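Local coordinates for uncharacterized hypothetical protein (PDB 4EI0), which is of unknown function, a bacterial protein of the DUF4466 family from Parabacteroides merdae built largely of antiparallel beta sheets, at residues B[58-63]-B[112-117]; B[21-26]-B[35-40]; B[66-71]-B[95-100]; B[127-132]-B[141-146]; B[119-124]-B[150-155]. All coordinates share one frame; numbering follows the deposited sequence. Where two conformers were deposited one is given.

Interaction 1: B[58-63]-B[112-117]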
# COMPACT_ATOMS: atom_id res chain seq x y z
N SER B 58 15.79 -18.85 -12.03
CA SER B 58 16.12 -18.47 -13.42
C SER B 58 16.71 -19.65 -14.16
O SER B 58 17.24 -20.56 -13.53
CB SER B 58 17.15 -17.34 -13.47
OG SER B 58 18.32 -17.75 -12.83
N SER B 59 16.65 -19.61 -15.48
CA SER B 59 17.12 -20.75 -16.29
C SER B 59 18.65 -20.70 -16.46
O SER B 59 19.23 -21.70 -16.75
CB SER B 59 16.42 -20.77 -17.66
OG SER B 59 16.71 -19.61 -18.36
N ILE B 60 19.25 -19.54 -16.29
CA ILE B 60 20.70 -19.39 -16.27
C ILE B 60 20.96 -18.53 -15.03
O ILE B 60 20.35 -17.46 -14.83
CB ILE B 60 21.22 -18.67 -17.52
CG1 ILE B 60 20.99 -19.50 -18.81
CG2 ILE B 60 22.69 -18.39 -17.37
CD1 ILE B 60 21.24 -18.70 -20.08
N ALA B 61 21.88 -18.99 -14.19
CA ALA B 61 22.12 -18.34 -12.92
C ALA B 61 22.51 -16.89 -13.11
O ALA B 61 23.38 -16.60 -13.92
CB ALA B 61 23.23 -19.07 -12.18
N GLY B 62 21.94 -15.99 -12.34
CA GLY B 62 22.24 -14.58 -12.50
C GLY B 62 23.63 -14.23 -12.01
O GLY B 62 24.17 -14.95 -11.20
N ALA B 63 24.20 -13.10 -12.46
CA ALA B 63 25.48 -12.62 -11.90
C ALA B 63 25.27 -12.16 -10.46
O ALA B 63 24.13 -11.89 -10.03
CB ALA B 63 26.06 -11.45 -12.73
N TYR B 112 12.23 -8.00 -8.18
CA TYR B 112 13.36 -8.90 -8.40
C TYR B 112 14.21 -8.34 -9.53
O TYR B 112 13.68 -7.91 -10.57
CB TYR B 112 12.85 -10.28 -8.77
CG TYR B 112 13.85 -11.27 -9.34
CD1 TYR B 112 14.77 -11.92 -8.53
CD2 TYR B 112 13.82 -11.61 -10.68
CE1 TYR B 112 15.67 -12.83 -9.05
CE2 TYR B 112 14.73 -12.51 -11.21
CZ TYR B 112 15.63 -13.12 -10.39
OH TYR B 112 16.48 -14.04 -10.91
N TYR B 113 15.51 -8.36 -9.30
CA TYR B 113 16.52 -7.87 -10.21
C TYR B 113 17.44 -9.01 -10.61
O TYR B 113 18.13 -9.59 -9.76
CB TYR B 113 17.31 -6.76 -9.52
CG TYR B 113 16.46 -5.56 -9.20
CD1 TYR B 113 16.29 -4.54 -10.12
CD2 TYR B 113 15.82 -5.45 -7.98
CE1 TYR B 113 15.52 -3.43 -9.82
CE2 TYR B 113 15.05 -4.36 -7.67
CZ TYR B 113 14.90 -3.36 -8.59
OH TYR B 113 14.11 -2.34 -8.27
N TYR B 114 17.40 -9.40 -11.88
CA TYR B 114 18.27 -10.41 -12.42
C TYR B 114 19.41 -9.66 -13.10
O TYR B 114 19.16 -8.88 -14.02
CB TYR B 114 17.55 -11.23 -13.45
CG TYR B 114 18.36 -12.25 -14.17
CD1 TYR B 114 18.66 -13.46 -13.58
CD2 TYR B 114 18.77 -12.05 -15.48
CE1 TYR B 114 19.36 -14.45 -14.27
CE2 TYR B 114 19.47 -13.05 -16.18
CZ TYR B 114 19.78 -14.23 -15.57
OH TYR B 114 20.46 -15.21 -16.22
N ILE B 115 20.66 -9.90 -12.67
CA ILE B 115 21.82 -9.26 -13.32
C ILE B 115 22.28 -10.27 -14.39
O ILE B 115 22.61 -11.39 -14.07
CB ILE B 115 22.94 -8.90 -12.35
CG1 ILE B 115 22.44 -8.06 -11.17
CG2 ILE B 115 24.02 -8.07 -13.06
CD1 ILE B 115 21.80 -6.73 -11.56
N ILE B 116 22.24 -9.86 -15.66
CA ILE B 116 22.49 -10.71 -16.82
C ILE B 116 23.94 -11.14 -16.82
O ILE B 116 24.81 -10.29 -16.78
CB ILE B 116 22.08 -9.97 -18.17
CG1 ILE B 116 20.61 -9.57 -18.14
CG2 ILE B 116 22.34 -10.80 -19.38
CD1 ILE B 116 20.20 -8.53 -19.17
N PRO B 117 24.21 -12.48 -16.79
CA PRO B 117 25.59 -12.94 -16.63
C PRO B 117 26.20 -13.16 -18.01
O PRO B 117 25.45 -13.33 -18.98
CB PRO B 117 25.42 -14.29 -15.95
CG PRO B 117 24.15 -14.83 -16.61
CD PRO B 117 23.26 -13.62 -16.73
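Tyr114 and Ile60 meet where the loop 58-63 is hydrogen-bonded twice to strand 107-115: Tyr114 OH donates to Ile60 O at 2.6 Å, and Ala63 N to Ile115 O at 2.8 Å, with an N-H...O angle of 161°. Ile60 O also accepts from Ser58 OG at 2.9 Å; the two hydroxyls reach this oxygen from opposite faces of its carbonyl plane. With CG of Tyr114 anti to the backbone N (chi1 175°), the ring is carried up to the loop, with Ile60 O in plane at its edge. Gly62 CA approaches Tyr114 CE1 to 3.4 Å, a CB on Gly62 would be tight against Tyr114 CD1, and Ser58 CB meets the same CE1. Beyond the strand, Pro117 adds apolar contact, its CG touching Ile60 CG2 at 3.9 Å, while Ala63 CB packs on Ile115 CG2. A phenylalanine in place of Tyr114 would probably leave Ile60 O with the serine hydroxyl as its remaining donor here and the loop less firmly fixed. The Tyr114 ring meets Phe127 of strand 124-133 edge-to-face, and the backbone of Tyr114 pairs with Ile36 of strand 35-43, placing the contact where the loop after strand 51-58 spans two sheets.

Interaction 2: B[21-26]-B[35-40]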
# COMPACT_ATOMS: atom_id res chain seq x y z
N ILE B 21 4.96 -9.08 -13.47
CA ILE B 21 5.12 -8.24 -14.67
C ILE B 21 6.58 -7.84 -14.84
O ILE B 21 7.24 -7.48 -13.90
CB ILE B 21 4.15 -7.02 -14.69
CG1 ILE B 21 4.56 -5.90 -13.72
CG2 ILE B 21 2.71 -7.47 -14.42
CD1 ILE B 21 3.92 -4.55 -14.00
N LYS B 22 7.11 -8.01 -16.05
CA LYS B 22 8.45 -7.53 -16.36
C LYS B 22 8.36 -6.01 -16.38
O LYS B 22 7.49 -5.47 -17.04
CB LYS B 22 8.89 -8.07 -17.74
CG LYS B 22 10.31 -7.67 -18.15
CD LYS B 22 10.80 -8.47 -19.35
CE LYS B 22 11.97 -7.76 -20.05
NZ LYS B 22 11.54 -6.70 -21.00
N ARG B 23 9.17 -5.33 -15.60
CA ARG B 23 9.18 -3.85 -15.61
C ARG B 23 10.07 -3.30 -16.72
O ARG B 23 9.72 -2.35 -17.39
CB ARG B 23 9.56 -3.28 -14.24
CG ARG B 23 8.35 -3.29 -13.30
CD ARG B 23 8.71 -3.18 -11.82
NE ARG B 23 9.52 -2.01 -11.49
CZ ARG B 23 9.06 -0.76 -11.31
NH1 ARG B 23 7.76 -0.48 -11.46
NH2 ARG B 23 9.90 0.21 -10.99
N SER B 24 11.19 -3.94 -16.96
CA SER B 24 12.02 -3.57 -18.10
C SER B 24 11.20 -3.53 -19.41
O SER B 24 10.36 -4.42 -19.69
CB SER B 24 13.20 -4.57 -18.22
OG SER B 24 13.85 -4.77 -16.94
N LEU B 25 11.48 -2.56 -20.26
CA LEU B 25 10.68 -2.36 -21.49
C LEU B 25 10.96 -3.42 -22.58
O LEU B 25 12.11 -3.82 -22.79
CB LEU B 25 10.96 -0.97 -22.06
CG LEU B 25 10.92 0.19 -21.09
CD1 LEU B 25 11.46 1.45 -21.77
CD2 LEU B 25 9.49 0.36 -20.57
N PRO B 26 9.90 -3.91 -23.27
CA PRO B 26 10.05 -4.94 -24.32
C PRO B 26 10.95 -4.53 -25.50
O PRO B 26 11.56 -5.39 -26.14
CB PRO B 26 8.62 -5.13 -24.83
CG PRO B 26 7.75 -4.73 -23.70
CD PRO B 26 8.48 -3.66 -22.93
N GLU B 35 20.50 -5.20 -15.63
CA GLU B 35 19.46 -5.92 -14.93
C GLU B 35 18.20 -6.11 -15.79
O GLU B 35 17.92 -5.30 -16.68
CB GLU B 35 19.18 -5.19 -13.62
CG GLU B 35 18.58 -3.82 -13.76
CD GLU B 35 18.69 -2.97 -12.50
OE1 GLU B 35 19.60 -3.13 -11.64
OE2 GLU B 35 17.81 -2.11 -12.37
N ILE B 36 17.48 -7.20 -15.54
CA ILE B 36 16.08 -7.35 -15.98
C ILE B 36 15.28 -7.31 -14.66
O ILE B 36 15.55 -8.07 -13.70
CB ILE B 36 15.78 -8.67 -16.69
CG1 ILE B 36 16.82 -8.93 -17.77
CG2 ILE B 36 14.37 -8.67 -17.26
CD1 ILE B 36 16.53 -10.13 -18.63
N GLU B 37 14.35 -6.38 -14.61
CA GLU B 37 13.58 -6.09 -13.41
C GLU B 37 12.15 -6.57 -13.54
O GLU B 37 11.51 -6.33 -14.57
CB GLU B 37 13.54 -4.60 -13.20
CG GLU B 37 12.87 -4.20 -11.90
CD GLU B 37 12.76 -2.71 -11.74
OE1 GLU B 37 13.52 -1.96 -12.39
OE2 GLU B 37 11.90 -2.28 -10.96
N PHE B 38 11.67 -7.22 -12.49
CA PHE B 38 10.33 -7.81 -12.45
C PHE B 38 9.60 -7.29 -11.18
O PHE B 38 10.25 -7.00 -10.17
CB PHE B 38 10.42 -9.34 -12.42
CG PHE B 38 10.98 -9.97 -13.66
CD1 PHE B 38 12.33 -10.10 -13.83
CD2 PHE B 38 10.14 -10.40 -14.66
CE1 PHE B 38 12.84 -10.68 -14.98
CE2 PHE B 38 10.64 -10.97 -15.82
CZ PHE B 38 12.00 -11.11 -15.97
N ALA B 39 8.27 -7.18 -11.24
CA ALA B 39 7.44 -6.83 -10.08
C ALA B 39 6.54 -8.03 -9.83
O ALA B 39 5.69 -8.33 -10.67
CB ALA B 39 6.63 -5.58 -10.34
N TYR B 40 6.78 -8.74 -8.73
CA TYR B 40 6.09 -10.00 -8.41
C TYR B 40 5.07 -9.69 -7.30
O TYR B 40 5.46 -9.37 -6.19
CB TYR B 40 7.05 -11.04 -7.90
CG TYR B 40 6.46 -12.42 -7.59
CD1 TYR B 40 5.54 -13.01 -8.43
CD2 TYR B 40 6.88 -13.14 -6.47
CE1 TYR B 40 5.01 -14.27 -8.15
CE2 TYR B 40 6.37 -14.41 -6.19
CZ TYR B 40 5.44 -14.98 -7.04
OH TYR B 40 4.94 -16.25 -6.77
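Residues 21-22 pair with 38-39 in antiparallel register, Ile21 and Ala39 forming a hydrogen-bonded pair (Ile21 N to Ala39 O 3.0 Å, Ala39 N to Ile21 O 2.9 Å) and Lys22 and Phe38 a non-hydrogen-bonded one. This is the edge of a five-stranded antiparallel sheet, strand 17-22 being outermost within the chain. Beyond the pairing the chain turns off, yet Arg23 N still donates to Glu37 O at 2.7 Å. The Arg23 chain, bent at chi3 (56°), brings NE to Glu37 OE2 in a salt bridge, the carboxylate lying at the guanidinium edge with the two planes 51° apart. On its way Arg23 CD passes Ala39 CB at 3.5 Å. On the sheet face of Lys22 and Phe38, Lys22 CB rests on Phe38 CE2, and its CE reaches Ile36 CG2; a bend at chi4 turns NZ back to a hydrogen bond with Ser24 O. Ser24 OG takes the place of a backbone acceptor, receiving Glu37 N at 2.9 Å along an almost straight N-H...O line of 177°.

Interaction 3: B[66-71]-B[95-100]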
# COMPACT_ATOMS: atom_id res chain seq x y z
N THR B 66 22.15 -10.26 -8.25
CA THR B 66 20.78 -10.74 -8.48
C THR B 66 20.07 -10.88 -7.09
O THR B 66 20.62 -11.48 -6.16
CB THR B 66 20.81 -12.10 -9.17
OG1 THR B 66 21.41 -11.92 -10.45
CG2 THR B 66 19.43 -12.72 -9.31
N TYR B 67 18.96 -10.20 -6.89
CA TYR B 67 18.30 -10.20 -5.60
C TYR B 67 16.82 -9.80 -5.70
O TYR B 67 16.37 -9.30 -6.72
CB TYR B 67 19.03 -9.25 -4.61
CG TYR B 67 18.78 -7.81 -4.82
CD1 TYR B 67 19.11 -7.20 -5.98
CD2 TYR B 67 18.22 -7.02 -3.81
CE1 TYR B 67 18.88 -5.88 -6.19
CE2 TYR B 67 17.99 -5.67 -4.01
CZ TYR B 67 18.32 -5.12 -5.21
OH TYR B 67 18.10 -3.80 -5.47
N PHE B 68 16.08 -10.06 -4.61
CA PHE B 68 14.79 -9.44 -4.34
C PHE B 68 15.05 -8.29 -3.40
O PHE B 68 15.67 -8.46 -2.38
CB PHE B 68 13.90 -10.40 -3.57
CG PHE B 68 13.01 -11.25 -4.40
CD1 PHE B 68 11.96 -10.70 -5.12
CD2 PHE B 68 13.11 -12.63 -4.34
CE1 PHE B 68 11.07 -11.50 -5.83
CE2 PHE B 68 12.24 -13.41 -5.06
CZ PHE B 68 11.21 -12.85 -5.79
N ASP B 69 14.56 -7.11 -3.73
CA ASP B 69 14.58 -6.00 -2.81
C ASP B 69 13.59 -6.42 -1.70
O ASP B 69 12.55 -7.01 -1.99
CB ASP B 69 14.21 -4.74 -3.64
CG ASP B 69 13.85 -3.50 -2.85
OD1 ASP B 69 13.46 -3.54 -1.69
OD2 ASP B 69 13.84 -2.43 -3.49
N PRO B 70 13.95 -6.19 -0.43
CA PRO B 70 13.14 -6.68 0.67
C PRO B 70 11.90 -5.81 0.96
O PRO B 70 11.18 -6.10 1.94
CB PRO B 70 14.13 -6.68 1.86
CG PRO B 70 15.07 -5.54 1.54
CD PRO B 70 15.18 -5.50 0.05
N ASN B 71 11.69 -4.71 0.21
CA ASN B 71 10.53 -3.87 0.46
C ASN B 71 9.38 -4.26 -0.41
O ASN B 71 9.56 -4.51 -1.56
CB ASN B 71 10.83 -2.41 0.22
CG ASN B 71 11.89 -1.89 1.16
OD1 ASN B 71 11.63 -1.55 2.30
ND2 ASN B 71 13.08 -1.80 0.65
N THR B 95 20.88 -20.56 -9.55
CA THR B 95 19.66 -20.12 -10.20
C THR B 95 18.54 -19.63 -9.30
O THR B 95 17.58 -19.05 -9.80
CB THR B 95 19.06 -21.29 -10.96
OG1 THR B 95 18.81 -22.36 -10.03
CG2 THR B 95 20.04 -21.79 -12.04
N THR B 96 18.64 -19.87 -7.99
CA THR B 96 17.50 -19.70 -7.08
C THR B 96 17.70 -18.59 -6.06
O THR B 96 18.67 -18.61 -5.29
CB THR B 96 17.21 -21.04 -6.37
OG1 THR B 96 17.03 -22.00 -7.41
CG2 THR B 96 15.91 -21.02 -5.48
N THR B 97 16.78 -17.65 -6.06
CA THR B 97 16.74 -16.54 -5.13
C THR B 97 15.54 -16.75 -4.20
O THR B 97 14.45 -16.94 -4.69
CB THR B 97 16.61 -15.21 -5.86
OG1 THR B 97 17.74 -15.01 -6.72
CG2 THR B 97 16.43 -14.04 -4.86
N VAL B 98 15.75 -16.71 -2.89
CA VAL B 98 14.66 -16.88 -1.94
C VAL B 98 14.66 -15.70 -1.00
O VAL B 98 15.73 -15.13 -0.67
CB VAL B 98 14.79 -18.20 -1.16
CG1 VAL B 98 16.02 -18.16 -0.25
CG2 VAL B 98 13.50 -18.52 -0.41
N ILE B 99 13.47 -15.31 -0.58
CA ILE B 99 13.34 -14.24 0.40
C ILE B 99 12.18 -14.61 1.36
O ILE B 99 11.15 -15.13 0.92
CB ILE B 99 13.10 -12.89 -0.27
CG1 ILE B 99 13.28 -11.77 0.75
CG2 ILE B 99 11.72 -12.89 -0.91
CD1 ILE B 99 13.35 -10.37 0.16
N ASP B 100 12.37 -14.34 2.64
CA ASP B 100 11.39 -14.66 3.70
C ASP B 100 10.70 -13.42 4.18
O ASP B 100 11.37 -12.40 4.43
CB ASP B 100 12.08 -15.25 4.93
CG ASP B 100 12.50 -16.69 4.73
OD1 ASP B 100 11.84 -17.39 3.98
OD2 ASP B 100 13.50 -17.10 5.33
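Phe68 and Ile99 pack together between two sheets, in a contact made largely by methyl groups set against the Phe68 side chain. The Phe68 ring stands at a chi1 of -92°, well off the usual staggered value, and its CD2 corner is presented to two methyls, Thr97 CG2 at 3.6 Å and Ile99 CG2 at 3.7 Å, both approaching obliquely. In Ile99, CG1 runs anti to the backbone N (chi1 -167°) and the chain stays extended through chi2, which sends CD1 past the ring to Phe68 CB and on to Pro70 CA at 3.7 Å. CG2 is left between the backbone N and the carbonyl carbon, beside the ring. Thr97 turns its methyl to Phe68, while its OG1 is hydrogen-bonded to Thr92 OG1 and passes Thr66 CG2 at 3.8 Å; Thr66 OG1 is engaged with Ala63 O and Ile115 N. Asp69 OD1 accepts from Asn71 N at 2.8 Å in an Asx turn and from Asn71 ND2 on its syn side, while OD2 is hydrogen-bonded to Tyr73 OH. An alanine instead of Phe68 is likely to open a gap beside the Thr97 and Ile99 methyls and deprive Tyr112 of this ring. Around the contact, Phe68 leans on Val56 of strand 51-58 and Leu110 of strand 107-115, and its ring meets that of Tyr112, so strand 67-75 of one sheet packs over strand 96-100 of the other.

Interaction 4: B[127-132]-B[141-146]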
# COMPACT_ATOMS: atom_id res chain seq x y z
N PHE B 127 12.06 -17.59 -16.37
CA PHE B 127 11.93 -17.42 -14.94
C PHE B 127 10.68 -18.10 -14.38
O PHE B 127 9.59 -18.00 -14.95
CB PHE B 127 11.86 -15.94 -14.62
CG PHE B 127 13.06 -15.17 -15.03
CD1 PHE B 127 14.14 -15.06 -14.18
CD2 PHE B 127 13.14 -14.59 -16.28
CE1 PHE B 127 15.27 -14.38 -14.58
CE2 PHE B 127 14.26 -13.87 -16.68
CZ PHE B 127 15.32 -13.75 -15.81
N SER B 128 10.84 -18.77 -13.24
CA SER B 128 9.72 -19.33 -12.49
C SER B 128 9.66 -18.72 -11.10
O SER B 128 10.54 -18.95 -10.26
CB SER B 128 9.85 -20.85 -12.44
OG SER B 128 8.71 -21.35 -11.73
N PHE B 129 8.64 -17.90 -10.88
CA PHE B 129 8.41 -17.22 -9.58
C PHE B 129 7.44 -18.05 -8.77
O PHE B 129 6.51 -18.66 -9.34
CB PHE B 129 7.77 -15.85 -9.76
CG PHE B 129 8.62 -14.84 -10.49
CD1 PHE B 129 8.74 -14.87 -11.86
CD2 PHE B 129 9.37 -13.89 -9.79
CE1 PHE B 129 9.52 -13.95 -12.53
CE2 PHE B 129 10.16 -12.98 -10.46
CZ PHE B 129 10.23 -13.01 -11.83
N SER B 130 7.63 -18.10 -7.45
CA SER B 130 6.70 -18.85 -6.59
C SER B 130 6.65 -18.26 -5.21
O SER B 130 7.52 -17.46 -4.81
CB SER B 130 7.09 -20.31 -6.51
OG SER B 130 8.42 -20.45 -6.04
N VAL B 131 5.58 -18.59 -4.49
CA VAL B 131 5.22 -17.99 -3.22
C VAL B 131 4.63 -19.07 -2.29
O VAL B 131 3.96 -19.98 -2.76
CB VAL B 131 4.21 -16.80 -3.38
CG1 VAL B 131 2.96 -17.23 -4.16
CG2 VAL B 131 3.85 -16.18 -2.04
N LYS B 132 4.90 -18.96 -0.99
CA LYS B 132 4.27 -19.77 0.05
C LYS B 132 3.55 -18.85 1.06
O LYS B 132 4.08 -17.81 1.41
CB LYS B 132 5.34 -20.56 0.82
CG LYS B 132 6.10 -21.62 -0.00
CD LYS B 132 7.12 -22.36 0.89
CE LYS B 132 8.32 -22.96 0.17
NZ LYS B 132 8.26 -24.42 -0.13
N TYR B 141 4.24 -18.67 -10.99
CA TYR B 141 4.04 -17.83 -12.17
C TYR B 141 5.31 -17.84 -13.00
O TYR B 141 6.37 -17.53 -12.48
CB TYR B 141 3.72 -16.39 -11.77
CG TYR B 141 3.05 -15.58 -12.85
CD1 TYR B 141 3.79 -14.99 -13.87
CD2 TYR B 141 1.66 -15.42 -12.87
CE1 TYR B 141 3.16 -14.27 -14.88
CE2 TYR B 141 1.04 -14.70 -13.86
CZ TYR B 141 1.79 -14.13 -14.84
OH TYR B 141 1.14 -13.46 -15.77
N LYS B 142 5.20 -18.17 -14.29
CA LYS B 142 6.36 -18.24 -15.20
C LYS B 142 6.35 -17.08 -16.17
O LYS B 142 5.30 -16.67 -16.63
CB LYS B 142 6.33 -19.55 -16.02
CG LYS B 142 6.31 -20.79 -15.15
CD LYS B 142 6.28 -22.08 -15.96
CE LYS B 142 6.46 -23.29 -15.05
NZ LYS B 142 7.49 -23.01 -14.01
N LEU B 143 7.54 -16.55 -16.47
CA LEU B 143 7.74 -15.52 -17.46
C LEU B 143 8.94 -15.87 -18.36
O LEU B 143 9.90 -16.54 -17.93
CB LEU B 143 7.98 -14.17 -16.78
CG LEU B 143 6.76 -13.40 -16.30
CD1 LEU B 143 7.24 -12.11 -15.67
CD2 LEU B 143 5.83 -13.17 -17.50
N GLY B 144 8.88 -15.40 -19.60
CA GLY B 144 9.88 -15.65 -20.61
C GLY B 144 9.53 -16.79 -21.54
O GLY B 144 8.47 -17.39 -21.42
N PRO B 145 10.46 -17.14 -22.45
CA PRO B 145 11.84 -16.71 -22.42
C PRO B 145 12.05 -15.33 -22.96
O PRO B 145 11.23 -14.80 -23.66
CB PRO B 145 12.56 -17.73 -23.30
CG PRO B 145 11.53 -18.23 -24.23
CD PRO B 145 10.24 -18.20 -23.46
N TYR B 146 13.15 -14.73 -22.53
CA TYR B 146 13.55 -13.44 -22.98
C TYR B 146 14.93 -13.53 -23.65
O TYR B 146 15.82 -14.20 -23.13
CB TYR B 146 13.66 -12.49 -21.80
CG TYR B 146 12.37 -12.26 -21.04
CD1 TYR B 146 11.30 -11.55 -21.65
CD2 TYR B 146 12.20 -12.75 -19.77
CE1 TYR B 146 10.11 -11.35 -20.99
CE2 TYR B 146 10.99 -12.57 -19.08
CZ TYR B 146 9.97 -11.86 -19.67
OH TYR B 146 8.81 -11.64 -18.98
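Tyr141 and Phe129 start the register of a beta hairpin whose arms, strands 124-133 and 138-147, run antiparallel with axes 4.7 Å apart and directions 158° from one another. The two residues form a hydrogen-bonded pair, Tyr141 N to Phe129 O and Phe129 N to Tyr141 O both being 2.8 Å. Tyr141 O lies in plane at the edge of the Phe129 ring, close to its CD1. Lys142 comes next, opposite Ser128 in a non-hydrogen-bonded pair; its CA approaches Phe127 O at 3.2 Å in a CA-H...O contact. Its chain is extended until a bend at chi4 (-40°) turns NZ over Ser128; NZ, 3.1 Å from Ser128 OG, forms a salt bridge with Glu140. Leu143 closes the second hydrogen-bonded pair with Phe127, and its CD1 touches Phe129 CE1 at 4.3 Å on the sheet face that both phenylalanines share. That face looks toward strand 35-43, where the Phe127 and Phe129 rings meet Phe38. Gly144, with a positive phi of 97°, has backbone angles that would jam a CB against the carbonyl oxygen of Leu143, and a cis peptide leads from it into Pro145. Beyond the cis peptide Tyr146 returns to the contact: its side chain and that of Phe127 cross at about a right angle, and Tyr146 CD2 meets Phe127 CE2 edge against edge at 3.9 Å.

Interaction 5: B[119-124]-B[150-155]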
# COMPACT_ATOMS: atom_id res chain seq x y z
N GLU B 119 27.51 -15.74 -19.24
CA GLU B 119 27.08 -17.00 -19.84
C GLU B 119 25.70 -16.92 -20.53
O GLU B 119 25.36 -17.83 -21.28
CB GLU B 119 27.17 -18.16 -18.82
CG GLU B 119 25.91 -18.54 -18.07
CD GLU B 119 25.96 -19.98 -17.53
OE1 GLU B 119 25.76 -20.93 -18.32
OE2 GLU B 119 26.16 -20.18 -16.32
N ALA B 120 24.91 -15.86 -20.29
CA ALA B 120 23.60 -15.72 -20.96
C ALA B 120 23.73 -15.02 -22.33
O ALA B 120 22.75 -14.94 -23.04
CB ALA B 120 22.60 -14.97 -20.10
N ARG B 121 24.93 -14.54 -22.69
CA ARG B 121 25.10 -13.69 -23.91
C ARG B 121 24.57 -14.42 -25.12
O ARG B 121 24.87 -15.60 -25.32
CB ARG B 121 26.58 -13.35 -24.16
CG ARG B 121 26.82 -12.39 -25.31
CD ARG B 121 28.29 -12.19 -25.61
NE ARG B 121 28.97 -11.59 -24.47
CZ ARG B 121 28.94 -10.30 -24.16
NH1 ARG B 121 28.37 -9.39 -24.95
NH2 ARG B 121 29.51 -9.90 -23.07
N GLY B 122 23.75 -13.75 -25.91
CA GLY B 122 23.13 -14.40 -27.04
C GLY B 122 22.16 -15.52 -26.76
O GLY B 122 21.76 -16.15 -27.71
N LYS B 123 21.75 -15.78 -25.50
CA LYS B 123 20.84 -16.94 -25.25
C LYS B 123 19.49 -16.43 -24.79
O LYS B 123 19.28 -15.25 -24.76
CB LYS B 123 21.44 -17.88 -24.21
CG LYS B 123 22.73 -18.55 -24.64
CD LYS B 123 23.42 -19.17 -23.44
CE LYS B 123 24.86 -19.54 -23.73
NZ LYS B 123 24.91 -20.71 -24.61
N ASP B 124 18.59 -17.32 -24.43
CA ASP B 124 17.28 -16.95 -23.89
C ASP B 124 17.35 -17.22 -22.38
O ASP B 124 18.10 -18.10 -21.94
CB ASP B 124 16.18 -17.86 -24.49
CG ASP B 124 15.66 -17.38 -25.87
OD1 ASP B 124 16.25 -16.50 -26.52
OD2 ASP B 124 14.61 -17.90 -26.31
N LYS B 150 23.71 -10.10 -27.93
CA LYS B 150 25.17 -10.34 -28.08
C LYS B 150 26.02 -9.12 -27.81
O LYS B 150 27.26 -9.20 -27.74
CB LYS B 150 25.48 -10.83 -29.49
CG LYS B 150 24.95 -12.23 -29.80
CD LYS B 150 25.30 -12.73 -31.20
CE LYS B 150 26.64 -12.20 -31.74
NZ LYS B 150 27.11 -12.95 -32.93
N MSE B 151 25.38 -7.98 -27.65
CA MSE B 151 26.13 -6.73 -27.60
C MSE B 151 26.88 -6.56 -26.30
O MSE B 151 26.52 -7.12 -25.26
CB MSE B 151 25.19 -5.53 -27.78
CG MSE B 151 24.62 -5.38 -29.15
SE MSE B 151 23.47 -3.80 -29.35
CE MSE B 151 22.13 -4.32 -27.95
N ASP B 152 27.96 -5.79 -26.39
CA ASP B 152 28.64 -5.18 -25.25
C ASP B 152 28.35 -3.71 -25.26
O ASP B 152 28.12 -3.12 -26.33
CB ASP B 152 30.14 -5.35 -25.37
CG ASP B 152 30.62 -6.74 -24.94
OD1 ASP B 152 30.39 -7.11 -23.78
OD2 ASP B 152 31.23 -7.46 -25.77
N MSE B 153 28.35 -3.11 -24.08
CA MSE B 153 28.15 -1.68 -23.95
C MSE B 153 29.06 -1.06 -22.88
O MSE B 153 29.21 -1.60 -21.79
CB MSE B 153 26.67 -1.45 -23.61
CG MSE B 153 26.43 -0.05 -23.24
SE MSE B 153 24.51 0.36 -23.17
CE MSE B 153 23.90 -0.85 -21.71
N ALA B 154 29.64 0.10 -23.18
CA ALA B 154 30.52 0.83 -22.23
C ALA B 154 30.05 2.28 -22.28
O ALA B 154 29.92 2.85 -23.37
CB ALA B 154 31.97 0.72 -22.69
N LYS B 155 29.77 2.89 -21.12
CA LYS B 155 29.19 4.21 -21.08
C LYS B 155 30.09 5.22 -20.40
O LYS B 155 30.87 4.88 -19.54
CB LYS B 155 27.86 4.20 -20.35
CG LYS B 155 26.79 3.39 -21.02
CD LYS B 155 25.57 3.27 -20.12
CE LYS B 155 24.92 4.65 -19.93
NZ LYS B 155 23.54 4.52 -19.40
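Arg121 reaches across from the loop before strand 124-133 to the start of strand 152-159, and its guanidinium is met by three successive residues. NH1 donates to Lys150 O at 3.0 Å; that oxygen lies close to the guanidinium plane, whereas the donor stands well above the carbonyl plane of Lys150. Met151 O, at 2.9 Å from the same NH1, also lies at the guanidinium edge. NH2 makes a salt bridge with Asp152 OD1 at 3.0 Å, a weak hydrogen bond by its angle, with the guanidinium and carboxylate planes 49° apart. CG anti to the backbone N (chi1 -175°) and a bend at chi3 (-63°) carry the group along Lys150. The loop itself makes a type II beta turn from Ala120 to Lys123, closed by the bond from Lys123 N to Ala120 O, and Gly122 holds the positive phi of its third position. There Gly122 CA meets the aliphatic part of Lys150, at CG, 4.0 Å away, while the amine of Lys150 goes on to Lys311 O. Both charged partners are shared: Glu118 forms a second salt bridge with Arg121 NH2, and Asp152 OD2 pairs with Arg309 NH2 of strand 302-311.

Overall arrangement
Interactions 1 to 4 lie in one beta sandwich. Interactions 1, 2 and 3 reach the sheet containing strand 107-115, whose neighbours 35-43 and 67-75 pair with it through Tyr112 O to Phe38 N (2.9 Å) and Tyr113 N to Tyr67 O (2.9 Å). Interactions 3 and 4 reach the opposing sheet. The centres of 1 and 2, like those of 1 and 4, are about 12 Å apart, and Tyr112 CD2 of interaction 1 lies 3.9 Å from Phe129 CE2 of interaction 4. Along the chain, interaction 3 is nested inside the loop closed by 1, and 4 inside that closed by 5. Interaction 5, about 23 Å from interaction 3 between centres, leads from the sandwich to the C-terminal sheets.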